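Mutt/nudix family protein (Deinococcus radiodurans, PDB 2W4E) probably hydrolyses ADP-ribose with the help of magnesium, as a Nudix hydrolase of the ADP-ribose pyrophosphatase type, here lacking its N-terminal part. Local coordinates at residues E35-G40 with R53-E58. Residues are numbered along the deposited sequence; the frame is centred on the assembly and turned at random.
Sequences EIVAGG and RELLEE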
ATOM      1  N   GLU A  35      -3.446  -8.537  -9.742  1.00 21.66           N
ATOM      2  CA  GLU A  35      -3.123  -7.114  -9.715  1.00 22.43           C
ATOM      3  C   GLU A  35      -4.287  -6.291 -10.256  1.00 22.32           C
ATOM      4  O   GLU A  35      -5.160  -6.815 -10.972  1.00 22.00           O
ATOM      5  CB  GLU A  35      -1.898  -6.835 -10.587  1.00 22.17           C
ATOM      6  CG  GLU A  35      -0.638  -7.582 -10.134  1.00 26.29           C
ATOM      7  CD  GLU A  35       0.526  -7.374 -11.078  1.00 32.18           C
ATOM      8  OE1 GLU A  35       0.285  -7.180 -12.298  1.00 35.92           O
ATOM      9  OE2 GLU A  35       1.674  -7.399 -10.607  1.00 34.27           O
ATOM     10  N   ILE A  36      -4.302  -5.010  -9.916  1.00 21.95           N
ATOM     11  CA  ILE A  36      -5.134  -4.038 -10.688  1.00 21.42           C
ATOM     12  C   ILE A  36      -4.374  -3.615 -11.968  1.00 21.35           C
ATOM     13  O   ILE A  36      -3.259  -4.091 -12.208  1.00 21.97           O
ATOM     14  CB  ILE A  36      -5.584  -2.817  -9.818  1.00 20.22           C
ATOM     15  CG1 ILE A  36      -4.384  -2.001  -9.326  1.00 21.64           C
ATOM     16  CG2 ILE A  36      -6.487  -3.283  -8.621  1.00 21.50           C
ATOM     17  CD1 ILE A  36      -4.829  -0.599  -8.701  1.00 20.36           C
ATOM     18  N   VAL A  37      -4.982  -2.770 -12.808  1.00 20.76           N
ATOM     19  CA  VAL A  37      -4.370  -2.298 -14.049  1.00 21.20           C
ATOM     20  C   VAL A  37      -3.262  -1.325 -13.734  1.00 22.18           C
ATOM     21  O   VAL A  37      -3.405  -0.527 -12.812  1.00 23.97           O
ATOM     22  CB  VAL A  37      -5.455  -1.625 -14.970  1.00 20.98           C
ATOM     23  CG1 VAL A  37      -4.820  -0.979 -16.204  1.00 21.89           C
ATOM     24  CG2 VAL A  37      -6.489  -2.675 -15.398  1.00 20.90           C
ATOM     25  N   ALA A  38      -2.157  -1.370 -14.481  1.00 22.64           N
ATOM     26  CA  ALA A  38      -1.082  -0.418 -14.239  1.00 23.44           C
ATOM     27  C   ALA A  38      -0.118  -0.356 -15.407  1.00 24.04           C
ATOM     28  O   ALA A  38      -0.014  -1.308 -16.182  1.00 24.36           O
ATOM     29  CB  ALA A  38      -0.308  -0.805 -12.945  1.00 23.16           C
ATOM     30  N   GLY A  39       0.615   0.751 -15.501  1.00 24.76           N
ATOM     31  CA  GLY A  39       1.637   0.937 -16.525  1.00 26.21           C
ATOM     32  C   GLY A  39       2.363   2.264 -16.362  1.00 27.69           C
ATOM     33  O   GLY A  39       1.871   3.182 -15.699  1.00 25.99           O
ATOM     34  N   GLY A  40       3.534   2.373 -16.991  1.00 29.67           N
ATOM     35  CA  GLY A  40       4.321   3.613 -16.900  1.00 31.33           C
ATOM     36  C   GLY A  40       3.635   4.742 -17.636  1.00 32.63           C
ATOM     37  O   GLY A  40       2.918   4.498 -18.606  1.00 31.94           O
ATOM     38  N   ARG A  53      -5.413   5.192 -21.476  1.00 29.08           N
ATOM     39  CA  ARG A  53      -4.651   4.376 -22.385  1.00 29.18           C
ATOM     40  C   ARG A  53      -4.397   2.973 -21.825  1.00 28.91           C
ATOM     41  O   ARG A  53      -4.645   1.957 -22.487  1.00 29.07           O
ATOM     42  CB  ARG A  53      -3.299   5.056 -22.760  1.00 29.29           C
ATOM     43  CG  ARG A  53      -2.562   4.185 -23.748  1.00 30.60           C
ATOM     44  CD  ARG A  53      -1.124   4.543 -24.124  1.00 34.05           C
ATOM     45  NE  ARG A  53      -0.398   5.192 -23.046  1.00 36.23           N
ATOM     46  CZ  ARG A  53       0.241   4.551 -22.081  1.00 37.42           C
ATOM     47  NH1 ARG A  53       0.238   3.215 -22.043  1.00 40.75           N
ATOM     48  NH2 ARG A  53       0.879   5.248 -21.149  1.00 36.96           N
ATOM     49  N   GLU A  54      -3.922   2.928 -20.591  1.00 29.15           N
ATOM     50  CA  GLU A  54      -3.616   1.696 -19.903  1.00 29.13           C
ATOM     51  C   GLU A  54      -4.849   0.827 -19.696  1.00 28.51           C
ATOM     52  O   GLU A  54      -4.812  -0.426 -19.899  1.00 27.29           O
ATOM     53  CB  GLU A  54      -3.013   2.057 -18.528  1.00 30.92           C
ATOM     54  CG  GLU A  54      -2.084   0.993 -17.952  1.00 35.49           C
ATOM     55  CD  GLU A  54      -0.986   0.571 -18.935  1.00 39.22           C
ATOM     56  OE1 GLU A  54      -0.117   1.388 -19.294  1.00 43.31           O
ATOM     57  OE2 GLU A  54      -1.002  -0.586 -19.348  1.00 40.97           O
ATOM     58  N   LEU A  55      -5.930   1.472 -19.248  1.00 27.13           N
ATOM     59  CA  LEU A  55      -7.211   0.760 -19.083  1.00 26.72           C
ATOM     60  C   LEU A  55      -7.673   0.146 -20.417  1.00 27.30           C
ATOM     61  O   LEU A  55      -8.064  -1.023 -20.489  1.00 27.64           O
ATOM     62  CB  LEU A  55      -8.290   1.712 -18.525  1.00 25.83           C
ATOM     63  CG  LEU A  55      -9.651   1.029 -18.241  1.00 24.00           C
ATOM     64  CD1 LEU A  55      -9.572  -0.040 -17.139  1.00 21.28           C
ATOM     65  CD2 LEU A  55     -10.633   2.108 -17.808  1.00 26.75           C
ATOM     66  N   LEU A  56      -7.589   0.929 -21.481  1.00 29.18           N
ATOM     67  CA  LEU A  56      -7.901   0.411 -22.826  1.00 30.67           C
ATOM     68  C   LEU A  56      -6.983  -0.759 -23.260  1.00 31.08           C
ATOM     69  O   LEU A  56      -7.467  -1.843 -23.601  1.00 30.42           O
ATOM     70  CB  LEU A  56      -7.868   1.543 -23.836  1.00 31.58           C
ATOM     71  CG  LEU A  56      -8.390   1.261 -25.261  1.00 35.25           C
ATOM     72  CD1 LEU A  56      -9.813   0.652 -25.255  1.00 37.79           C
ATOM     73  CD2 LEU A  56      -8.316   2.549 -26.095  1.00 36.44           C
ATOM     74  N   GLU A  57      -5.666  -0.542 -23.194  1.00 32.80           N
ATOM     75  CA  GLU A  57      -4.686  -1.516 -23.651  1.00 34.08           C
ATOM     76  C   GLU A  57      -4.642  -2.801 -22.820  1.00 33.65           C
ATOM     77  O   GLU A  57      -4.535  -3.901 -23.381  1.00 34.07           O
ATOM     78  CB  GLU A  57      -3.288  -0.879 -23.738  1.00 35.47           C
ATOM     79  CG  GLU A  57      -3.241   0.333 -24.633  1.00 39.12           C
ATOM     80  CD  GLU A  57      -1.825   0.965 -24.763  1.00 44.91           C
ATOM     81  OE1 GLU A  57      -1.609   1.639 -25.793  1.00 45.26           O
ATOM     82  OE2 GLU A  57      -0.954   0.813 -23.860  1.00 44.71           O
ATOM     83  N   GLU A  58      -4.752  -2.703 -21.497  1.00 32.98           N
ATOM     84  CA  GLU A  58      -4.587  -3.894 -20.666  1.00 31.92           C
ATOM     85  C   GLU A  58      -5.836  -4.757 -20.549  1.00 31.48           C
ATOM     86  O   GLU A  58      -5.706  -5.966 -20.479  1.00 31.66           O
ATOM     87  CB  GLU A  58      -4.051  -3.570 -19.249  1.00 32.76           C
ATOM     88  CG  GLU A  58      -2.548  -3.631 -19.153  1.00 35.64           C
ATOM     89  CD  GLU A  58      -2.047  -3.875 -17.733  1.00 38.44           C
ATOM     90  OE1 GLU A  58      -0.992  -4.527 -17.579  1.00 40.37           O
ATOM     91  OE2 GLU A  58      -2.691  -3.415 -16.771  1.00 34.54           O
TER
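Ala-38 and Glu-58 make the first of two hydrogen bonds that tie strand 37-40 to residues 53-58 of helix 47-59. The backbone N of Ala-38 donates to Glu-58 OE2 at 3.1 Å, nearly straight (158°) but from above the carboxylate plane. The second is weak: Arg-53 NH2 reaches Gly-40 O over 3.3 Å, the carbonyl oxygen lying at the edge of the guanidinium. Arg-53 also links charges along the helix, its NH1 forming salt bridges with Glu-57 OE2, at 3.2 Å in the guanidinium plane, and, weakly, with Glu-54 OE1, while its NE forms a salt bridge with Glu-45.

Glu-54 packs between the two bonds. It leaves the helix with CG anti to the backbone N (chi1 -154°) and bends at chi2 (52°), which lays its carboxylate along the strand backbone: OE1 lies 3.3 Å from Gly-39 CA. A CB on Gly-39 would collide with this oxygen, so the missing side chain makes room for the carboxylate. An alanine in place of Glu-54 would remove that carboxylate, probably opening a gap against Gly-39 and costing Arg-53 NH1 one of its two acid partners. Val-37 packs beyond the Ala-38 bond; its CG1 touches Glu-54 O at 3.7 Å and Glu-58 OE2, and its CG2 faces Leu-55 CD1 at 4.4 Å. Both Val-37 and Leu-55 also rest on Pro-12 of strand 6-14, to which strand 37-40 pairs antiparallel.

Residues 39-60 carry the Nudix box, which begins with Gly-39 and Gly-40 at the end of the strand and runs through helix 47-59, the loop-helix-loop element of the Nudix fold. In relatives, glutamates of its REXXEE portion, here Arg-53 to Glu-58, bind magnesium; no metal is present in this contact.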